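Local atomic coordinates of putative dehydratase (Mesorhizobium loti, PDB entry 2POZ), a protein that is of unproven function but belongs to the mandelate racemase/muconate lactonizing enzyme branch of the enolase superfamily and is probably a lyase, perhaps a dehydratase. Residues V308-T316 and F337-L347; G118-A126 and S355-G363. One frame throughout, in Å; residues are numbered along the deposited sequence.

Contact 1: V308-T316 and F337-L347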
loop_
_atom_site.group_PDB
_atom_site.type_symbol
_atom_site.label_atom_id
_atom_site.label_comp_id
_atom_site.label_asym_id
_atom_site.label_seq_id
_atom_site.Cartn_x
_atom_site.Cartn_y
_atom_site.Cartn_z
ATOM N N VAL A 308 26.051 -22.896 -8.514
ATOM C CA VAL A 308 27.065 -23.261 -9.489
ATOM C C VAL A 308 26.934 -24.721 -9.886
ATOM O O VAL A 308 26.957 -25.610 -9.035
ATOM C CB VAL A 308 28.492 -23.032 -8.943
ATOM C CG1 VAL A 308 28.730 -21.559 -8.727
ATOM C CG2 VAL A 308 28.671 -23.759 -7.639
ATOM N N CYS A 309 26.774 -24.953 -11.182
ATOM C CA CYS A 309 26.673 -26.305 -11.714
ATOM C C CYS A 309 27.106 -26.322 -13.176
ATOM O O CYS A 309 26.308 -26.072 -14.078
ATOM C CB CYS A 309 25.249 -26.848 -11.600
ATOM S SG CYS A 309 25.113 -28.568 -12.163
ATOM N N GLY A 310 28.383 -26.615 -13.394
ATOM C CA GLY A 310 28.931 -26.670 -14.737
ATOM C C GLY A 310 30.258 -27.396 -14.679
ATOM O O GLY A 310 30.386 -28.395 -13.981
ATOM N N SER A 311 31.249 -26.906 -15.406
ATOM C CA SER A 311 32.557 -27.544 -15.397
ATOM C C SER A 311 33.412 -26.920 -14.289
ATOM O O SER A 311 32.960 -26.023 -13.567
ATOM C CB SER A 311 33.246 -27.338 -16.746
ATOM O OG SER A 311 33.702 -25.998 -16.860
ATOM N N SER A 312 34.643 -27.399 -14.154
ATOM C CA SER A 312 35.574 -26.871 -13.157
ATOM C C SER A 312 35.817 -25.372 -13.363
ATOM O O SER A 312 36.162 -24.656 -12.419
ATOM C CB SER A 312 36.918 -27.598 -13.249
ATOM O OG SER A 312 36.788 -28.977 -12.968
ATOM N N LEU A 313 35.663 -24.900 -14.596
ATOM C CA LEU A 313 35.885 -23.485 -14.880
ATOM C C LEU A 313 34.917 -22.581 -14.116
ATOM O O LEU A 313 35.344 -21.735 -13.332
ATOM C CB LEU A 313 35.777 -23.201 -16.387
ATOM C CG LEU A 313 35.925 -21.724 -16.808
ATOM C CD1 LEU A 313 37.231 -21.154 -16.265
ATOM C CD2 LEU A 313 35.886 -21.604 -18.328
ATOM N N ILE A 314 33.615 -22.750 -14.320
ATOM C CA ILE A 314 32.666 -21.890 -13.614
ATOM C C ILE A 314 32.751 -22.042 -12.096
ATOM O O ILE A 314 32.480 -21.096 -11.364
ATOM C CB ILE A 314 31.207 -22.114 -14.082
ATOM C CG1 ILE A 314 30.327 -20.985 -13.532
ATOM C CG2 ILE A 314 30.689 -23.458 -13.608
ATOM C CD1 ILE A 314 29.074 -20.728 -14.355
ATOM N N GLU A 315 33.143 -23.218 -11.621
ATOM C CA GLU A 315 33.278 -23.423 -10.179
ATOM C C GLU A 315 34.443 -22.579 -9.659
ATOM O O GLU A 315 34.343 -21.924 -8.621
ATOM C CB GLU A 315 33.546 -24.897 -9.851
ATOM C CG GLU A 315 32.400 -25.837 -10.165
ATOM C CD GLU A 315 32.723 -27.283 -9.825
ATOM O OE1 GLU A 315 33.174 -27.531 -8.682
ATOM O OE2 GLU A 315 32.524 -28.166 -10.694
ATOM N N THR A 316 35.553 -22.595 -10.389
ATOM C CA THR A 316 36.726 -21.831 -9.990
ATOM C C THR A 316 36.447 -20.334 -10.074
ATOM O O THR A 316 36.854 -19.568 -9.201
ATOM C CB THR A 316 37.935 -22.191 -10.871
ATOM O OG1 THR A 316 38.213 -23.586 -10.727
ATOM C CG2 THR A 316 39.164 -21.388 -10.463
ATOM N N PHE A 337 28.998 -35.688 -10.070
ATOM C CA PHE A 337 29.057 -35.435 -11.512
ATOM C C PHE A 337 30.431 -35.691 -12.125
ATOM O O PHE A 337 30.541 -36.038 -13.303
ATOM C CB PHE A 337 28.621 -33.994 -11.817
ATOM C CG PHE A 337 27.154 -33.741 -11.597
ATOM C CD1 PHE A 337 26.376 -34.632 -10.852
ATOM C CD2 PHE A 337 26.548 -32.604 -12.122
ATOM C CE1 PHE A 337 25.023 -34.395 -10.638
ATOM C CE2 PHE A 337 25.195 -32.359 -11.914
ATOM C CZ PHE A 337 24.431 -33.254 -11.170
ATOM N N LYS A 338 31.476 -35.514 -11.331
ATOM C CA LYS A 338 32.830 -35.724 -11.816
ATOM C C LYS A 338 33.120 -37.195 -12.136
ATOM O O LYS A 338 34.107 -37.501 -12.804
ATOM C CB LYS A 338 33.840 -35.201 -10.791
ATOM C CG LYS A 338 34.191 -33.709 -10.932
ATOM C CD LYS A 338 32.980 -32.807 -10.779
ATOM C CE LYS A 338 33.383 -31.335 -10.667
ATOM N NZ LYS A 338 33.964 -30.775 -11.920
ATOM N N ALA A 339 32.250 -38.093 -11.677
ATOM C CA ALA A 339 32.430 -39.526 -11.905
ATOM C C ALA A 339 31.640 -40.062 -13.102
ATOM O O ALA A 339 31.766 -41.237 -13.455
ATOM C CB ALA A 339 32.051 -40.305 -10.638
ATOM N N ASP A 340 30.819 -39.216 -13.720
ATOM C CA ASP A 340 30.036 -39.642 -14.876
ATOM C C ASP A 340 30.952 -40.160 -15.976
ATOM O O ASP A 340 32.094 -39.717 -16.092
ATOM C CB ASP A 340 29.242 -38.474 -15.459
ATOM C CG ASP A 340 28.073 -38.063 -14.595
ATOM O OD1 ASP A 340 27.839 -38.701 -13.548
ATOM O OD2 ASP A 340 27.385 -37.094 -14.980
ATOM N N ASP A 341 30.452 -41.093 -16.785
ATOM C CA ASP A 341 31.249 -41.595 -17.893
ATOM C C ASP A 341 31.340 -40.410 -18.840
ATOM O O ASP A 341 30.356 -39.693 -19.032
ATOM C CB ASP A 341 30.551 -42.741 -18.635
ATOM C CG ASP A 341 30.245 -43.921 -17.748
ATOM O OD1 ASP A 341 31.013 -44.195 -16.808
ATOM O OD2 ASP A 341 29.230 -44.585 -18.015
ATOM N N GLY A 342 32.508 -40.201 -19.429
ATOM C CA GLY A 342 32.659 -39.096 -20.352
ATOM C C GLY A 342 32.850 -37.731 -19.714
ATOM O O GLY A 342 32.848 -36.723 -20.421
ATOM N N TYR A 343 32.997 -37.677 -18.393
ATOM C CA TYR A 343 33.225 -36.394 -17.730
ATOM C C TYR A 343 34.487 -35.790 -18.339
ATOM O O TYR A 343 35.486 -36.488 -18.534
ATOM C CB TYR A 343 33.446 -36.575 -16.225
ATOM C CG TYR A 343 34.051 -35.349 -15.562
ATOM C CD1 TYR A 343 33.300 -34.185 -15.372
ATOM C CD2 TYR A 343 35.388 -35.343 -15.159
ATOM C CE1 TYR A 343 33.871 -33.043 -14.797
ATOM C CE2 TYR A 343 35.968 -34.208 -14.587
ATOM C CZ TYR A 343 35.203 -33.064 -14.410
ATOM O OH TYR A 343 35.774 -31.945 -13.848
ATOM N N VAL A 344 34.443 -34.495 -18.632
ATOM C CA VAL A 344 35.584 -33.811 -19.213
ATOM C C VAL A 344 36.176 -32.764 -18.280
ATOM O O VAL A 344 35.521 -31.776 -17.948
ATOM C CB VAL A 344 35.198 -33.105 -20.537
ATOM C CG1 VAL A 344 36.391 -32.309 -21.077
ATOM C CG2 VAL A 344 34.739 -34.135 -21.552
ATOM N N GLU A 345 37.419 -32.981 -17.858
ATOM C CA GLU A 345 38.100 -32.022 -16.999
ATOM C C GLU A 345 38.618 -30.899 -17.898
ATOM O O GLU A 345 39.474 -31.125 -18.753
ATOM C CB GLU A 345 39.271 -32.688 -16.274
ATOM C CG GLU A 345 40.015 -31.740 -15.346
ATOM C CD GLU A 345 39.082 -31.038 -14.370
ATOM O OE1 GLU A 345 38.486 -31.733 -13.521
ATOM O OE2 GLU A 345 38.942 -29.796 -14.463
ATOM N N VAL A 346 38.095 -29.691 -17.711
ATOM C CA VAL A 346 38.503 -28.555 -18.535
ATOM C C VAL A 346 39.688 -27.780 -17.965
ATOM O O VAL A 346 40.288 -26.963 -18.656
ATOM C CB VAL A 346 37.325 -27.558 -18.738
ATOM C CG1 VAL A 346 36.122 -28.282 -19.335
ATOM C CG2 VAL A 346 36.955 -26.914 -17.408
ATOM N N LEU A 347 40.033 -28.030 -16.708
ATOM C CA LEU A 347 41.139 -27.299 -16.104
ATOM C C LEU A 347 42.359 -28.151 -15.825
ATOM O O LEU A 347 42.249 -29.325 -15.477
ATOM C CB LEU A 347 40.693 -26.640 -14.798
ATOM C CG LEU A 347 39.595 -25.582 -14.895
ATOM C CD1 LEU A 347 39.402 -24.948 -13.527
ATOM C CD2 LEU A 347 39.979 -24.529 -15.929
HETATM O O HOH W 1 35.536 -29.799 -15.805
#
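Ser312, in the first turn of its helix, packs its CB against the end of Leu347, 3.6 Å from CD1, while its hydroxyl turns to the carboxylate of Glu345. With OG set beside its own backbone N (chi1 -62°), Ser312 donates to Glu345 OE2 at 2.7 Å, on the syn lone pair. The anti lone pair of that oxygen takes Leu347 N, and Tyr343 OH donates to OE1 from above the carboxylate plane, so three donors fix the rotation of the group. Glu345 reaches this position by bending at chi2 (53°), because its CB starts away from the helix. Lys338 NZ extends the network: it donates to Tyr343 OH at 2.9 Å and forms a salt bridge with Glu315 OE2, its hydrogen bond weak at 3.2 Å. A water ties Ser312 N and Val346 N to Val344 O and Tyr343 OH. Beside this polar cluster, Leu347 CD1 lies 3.3 Å from Thr316 OG1, whose hydroxyl donates to Ser312 O. Val346 CG2 packs on Leu313 CB and approaches Ser311 OG, the N-cap oxygen that accepts from Leu313 N and is also hydrogen-bonded to Glu36 OE1. At the far end, Cys309 SG approaches Phe337 CE2 at 3.8 Å, an oblique sulfur-aromatic contact. The contact thus joins the start of helix 312-324 to the loop between strands 331-333 and 353-354; strands 21-27 and 33-37 touch Ser311, Leu313 and Val346, placing it where the N-terminal and barrel domains meet, consistent with enolase-superfamily architecture.

Contact 2: G118-A126 and S355-G363; sequences GKIRDRVRA and SGYFEMPNG
Arg121 O lies 3.2 Å from CG of Met360, a selenomethionine, and Asp122 O accepts from Met360 N with a nearly straight N-H...O angle of 170°, though from above the carbonyl plane. Arg123 then forms a non-hydrogen-bonded antiparallel pair with Glu359. Its CB meets Glu359 OE2 at 3.3 Å, and its guanidinium plane lies within 10° of the carboxylate plane, yet Arg123 NE and Glu359 OE2 stay 4.8 Å apart. Val124 N donates to Phe358 O and Phe358 N to Val124 O, each N to O 3.0 Å, both donors in the carbonyl plane. On the face of Val124 and Phe358, the bent Met360 chain brings CE against Val124 CG2 at about a right angle, with helix 312-324 covering Val124 and Met360. Arg125 CA sits over one face of the Tyr357 ring, 4.1 Å from its centroid, a CH-pi contact; CG lies over the same face, offset toward the rim, and the guanidinium goes on to Glu201. Ala126 N closes the ladder on Gly356 O at 2.8 Å. Four backbone bonds thus set the antiparallel register of strands 123-128 and 357-359 in the mixed sheet, and side-chain packing adds to both faces; the Arg123 and Glu359 charges are near but not in contact, so any attraction is probably indirect.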
loop_
_atom_site.group_PDB
_atom_site.type_symbol
_atom_site.label_atom_id
_atom_site.label_comp_id
_atom_site.label_asym_id
_atom_site.label_seq_id
_atom_site.Cartn_x
_atom_site.Cartn_y
_atom_site.Cartn_z
ATOM N N GLY A 118 40.197 -7.163 -2.856
ATOM C CA GLY A 118 40.891 -8.101 -1.994
ATOM C C GLY A 118 40.056 -9.244 -1.450
ATOM O O GLY A 118 38.845 -9.325 -1.658
ATOM N N LYS A 119 40.735 -10.121 -0.722
ATOM C CA LYS A 119 40.135 -11.306 -0.139
ATOM C C LYS A 119 39.651 -11.086 1.294
ATOM O O LYS A 119 40.174 -10.240 2.018
ATOM C CB LYS A 119 41.174 -12.431 -0.159
ATOM C CG LYS A 119 40.698 -13.745 0.409
ATOM C CD LYS A 119 41.884 -14.623 0.782
ATOM C CE LYS A 119 42.790 -14.891 -0.403
ATOM N NZ LYS A 119 44.001 -15.652 0.023
ATOM N N ILE A 120 38.644 -11.856 1.689
ATOM C CA ILE A 120 38.097 -11.796 3.037
ATOM C C ILE A 120 38.282 -13.161 3.707
ATOM O O ILE A 120 38.373 -13.254 4.931
ATOM C CB ILE A 120 36.585 -11.461 3.031
ATOM C CG1 ILE A 120 36.368 -10.014 2.609
ATOM C CG2 ILE A 120 35.992 -11.696 4.416
ATOM C CD1 ILE A 120 34.914 -9.593 2.640
ATOM N N ARG A 121 38.349 -14.212 2.895
ATOM C CA ARG A 121 38.506 -15.575 3.405
ATOM C C ARG A 121 39.425 -16.411 2.505
ATOM O O ARG A 121 39.491 -16.193 1.291
ATOM C CB ARG A 121 37.122 -16.237 3.530
ATOM C CG ARG A 121 36.282 -16.145 2.262
ATOM C CD ARG A 121 34.846 -16.605 2.483
ATOM N NE ARG A 121 34.049 -15.651 3.259
ATOM C CZ ARG A 121 33.526 -14.525 2.779
ATOM N NH1 ARG A 121 33.704 -14.181 1.508
ATOM N NH2 ARG A 121 32.811 -13.742 3.574
ATOM N N ASP A 122 40.141 -17.361 3.100
ATOM C CA ASP A 122 41.054 -18.214 2.335
ATOM C C ASP A 122 40.421 -19.531 1.901
ATOM O O ASP A 122 41.023 -20.294 1.156
ATOM C CB ASP A 122 42.313 -18.521 3.151
ATOM C CG ASP A 122 43.090 -17.272 3.517
ATOM O OD1 ASP A 122 43.411 -16.478 2.608
ATOM O OD2 ASP A 122 43.378 -17.089 4.716
ATOM N N ARG A 123 39.214 -19.802 2.373
ATOM C CA ARG A 123 38.533 -21.038 2.016
ATOM C C ARG A 123 37.047 -20.893 2.299
ATOM O O ARG A 123 36.640 -20.031 3.077
ATOM C CB ARG A 123 39.108 -22.216 2.817
ATOM C CG ARG A 123 38.850 -22.138 4.314
ATOM C CD ARG A 123 39.562 -23.251 5.069
ATOM N NE ARG A 123 38.881 -23.577 6.323
ATOM C CZ ARG A 123 38.830 -22.784 7.391
ATOM N NH1 ARG A 123 39.431 -21.600 7.381
ATOM N NH2 ARG A 123 38.150 -23.168 8.466
ATOM N N VAL A 124 36.239 -21.731 1.658
ATOM C CA VAL A 124 34.801 -21.686 1.861
ATOM C C VAL A 124 34.235 -23.073 2.070
ATOM O O VAL A 124 34.679 -24.043 1.460
ATOM C CB VAL A 124 34.064 -21.075 0.655
ATOM C CG1 VAL A 124 34.389 -19.599 0.532
ATOM C CG2 VAL A 124 34.446 -21.826 -0.616
ATOM N N ARG A 125 33.250 -23.154 2.950
ATOM C CA ARG A 125 32.575 -24.401 3.234
ATOM C C ARG A 125 31.530 -24.589 2.133
ATOM O O ARG A 125 31.000 -23.615 1.593
ATOM C CB ARG A 125 31.889 -24.313 4.592
ATOM C CG ARG A 125 31.160 -25.568 4.993
ATOM C CD ARG A 125 30.525 -25.389 6.352
ATOM N NE ARG A 125 29.583 -26.461 6.628
ATOM C CZ ARG A 125 28.306 -26.261 6.923
ATOM N NH1 ARG A 125 27.826 -25.025 6.979
ATOM N NH2 ARG A 125 27.513 -27.294 7.159
ATOM N N ALA A 126 31.230 -25.836 1.799
ATOM C CA ALA A 126 30.254 -26.100 0.756
ATOM C C ALA A 126 29.258 -27.162 1.172
ATOM O O ALA A 126 29.523 -27.939 2.076
ATOM C CB ALA A 126 30.969 -26.547 -0.522
ATOM N N SER A 355 37.292 -32.295 2.562
ATOM C CA SER A 355 36.255 -32.412 3.580
ATOM C C SER A 355 35.161 -31.352 3.429
ATOM O O SER A 355 34.735 -30.749 4.409
ATOM C CB SER A 355 36.879 -32.320 4.977
ATOM O OG SER A 355 37.745 -33.413 5.219
ATOM N N GLY A 356 34.714 -31.130 2.197
ATOM C CA GLY A 356 33.654 -30.163 1.949
ATOM C C GLY A 356 34.077 -28.706 1.955
ATOM O O GLY A 356 33.242 -27.810 2.094
ATOM N N TYR A 357 35.373 -28.470 1.802
ATOM C CA TYR A 357 35.918 -27.117 1.787
ATOM C C TYR A 357 36.763 -26.886 0.544
ATOM O O TYR A 357 37.488 -27.775 0.107
ATOM C CB TYR A 357 36.794 -26.887 3.020
ATOM C CG TYR A 357 36.043 -26.586 4.291
ATOM C CD1 TYR A 357 35.816 -25.269 4.687
ATOM C CD2 TYR A 357 35.580 -27.610 5.111
ATOM C CE1 TYR A 357 35.154 -24.976 5.870
ATOM C CE2 TYR A 357 34.906 -27.328 6.304
ATOM C CZ TYR A 357 34.702 -26.005 6.673
ATOM O OH TYR A 357 34.041 -25.701 7.839
ATOM N N PHE A 358 36.664 -25.687 -0.019
ATOM C CA PHE A 358 37.440 -25.311 -1.196
ATOM C C PHE A 358 38.407 -24.202 -0.814
ATOM O O PHE A 358 37.999 -23.204 -0.207
ATOM C CB PHE A 358 36.536 -24.771 -2.307
ATOM C CG PHE A 358 35.962 -25.825 -3.196
ATOM C CD1 PHE A 358 36.792 -26.609 -3.998
ATOM C CD2 PHE A 358 34.589 -26.024 -3.250
ATOM C CE1 PHE A 358 36.251 -27.579 -4.852
ATOM C CE2 PHE A 358 34.040 -26.987 -4.097
ATOM C CZ PHE A 358 34.871 -27.766 -4.900
ATOM N N GLU A 359 39.678 -24.364 -1.167
ATOM C CA GLU A 359 40.673 -23.332 -0.891
ATOM C C GLU A 359 40.584 -22.307 -2.021
ATOM O O GLU A 359 40.332 -22.670 -3.166
ATOM C CB GLU A 359 42.084 -23.934 -0.859
ATOM C CG GLU A 359 42.451 -24.641 0.442
ATOM C CD GLU A 359 42.618 -23.673 1.602
ATOM O OE1 GLU A 359 43.426 -22.730 1.481
ATOM O OE2 GLU A 359 41.947 -23.857 2.640
HETATM N N MSE A 360 40.782 -21.030 -1.709
HETATM C CA MSE A 360 40.719 -19.995 -2.742
HETATM C C MSE A 360 41.920 -20.152 -3.674
HETATM O O MSE A 360 43.046 -20.325 -3.217
HETATM C CB MSE A 360 40.749 -18.597 -2.110
HETATM C CG MSE A 360 39.676 -18.355 -1.056
HETATM SE SE MSE A 360 37.881 -18.638 -1.724
HETATM C CE MSE A 360 37.707 -20.519 -1.340
ATOM N N PRO A 361 41.696 -20.104 -4.995
ATOM C CA PRO A 361 42.831 -20.248 -5.906
ATOM C C PRO A 361 43.704 -18.997 -5.834
ATOM O O PRO A 361 43.208 -17.918 -5.511
ATOM C CB PRO A 361 42.155 -20.424 -7.259
ATOM C CG PRO A 361 40.963 -19.551 -7.133
ATOM C CD PRO A 361 40.449 -19.877 -5.743
ATOM N N ASN A 362 44.992 -19.145 -6.136
ATOM C CA ASN A 362 45.934 -18.028 -6.082
ATOM C C ASN A 362 46.481 -17.554 -7.435
ATOM O O ASN A 362 47.166 -16.533 -7.502
ATOM C CB ASN A 362 47.110 -18.391 -5.170
ATOM C CG ASN A 362 46.733 -18.390 -3.692
ATOM O OD1 ASN A 362 47.430 -18.984 -2.868
ATOM N ND2 ASN A 362 45.641 -17.712 -3.350
ATOM N N GLY A 363 46.188 -18.281 -8.504
ATOM C CA GLY A 363 46.683 -17.880 -9.811
ATOM C C GLY A 363 46.076 -16.574 -10.301
ATOM O O GLY A 363 45.026 -16.160 -9.804
#

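How the contacts relate
The centres of contacts 1 and 2 lie about 18 Å apart. Along the chain, 118-126 comes first, then 308-316, 337-347 and finally 355-363, so the strand pairing of contact 2 encloses contact 1. Helix 312-324 connects them: its start belongs to contact 1, while Glu322 and Ala323 near its end pack on Val124 and Met360. His333 of strand 331-333 touches Glu315, Lys338 and Phe358. The contacts meet directly where Glu315 OE1 lies 4.2 Å from Phe358 CZ. Together they join helix 312-324 to strands 123-128 and 357-359 of the mixed sheet, whose parallel pair 331-333/123-128 probably completes the barrel, and contact 1 adds the interface with the N-terminal domain.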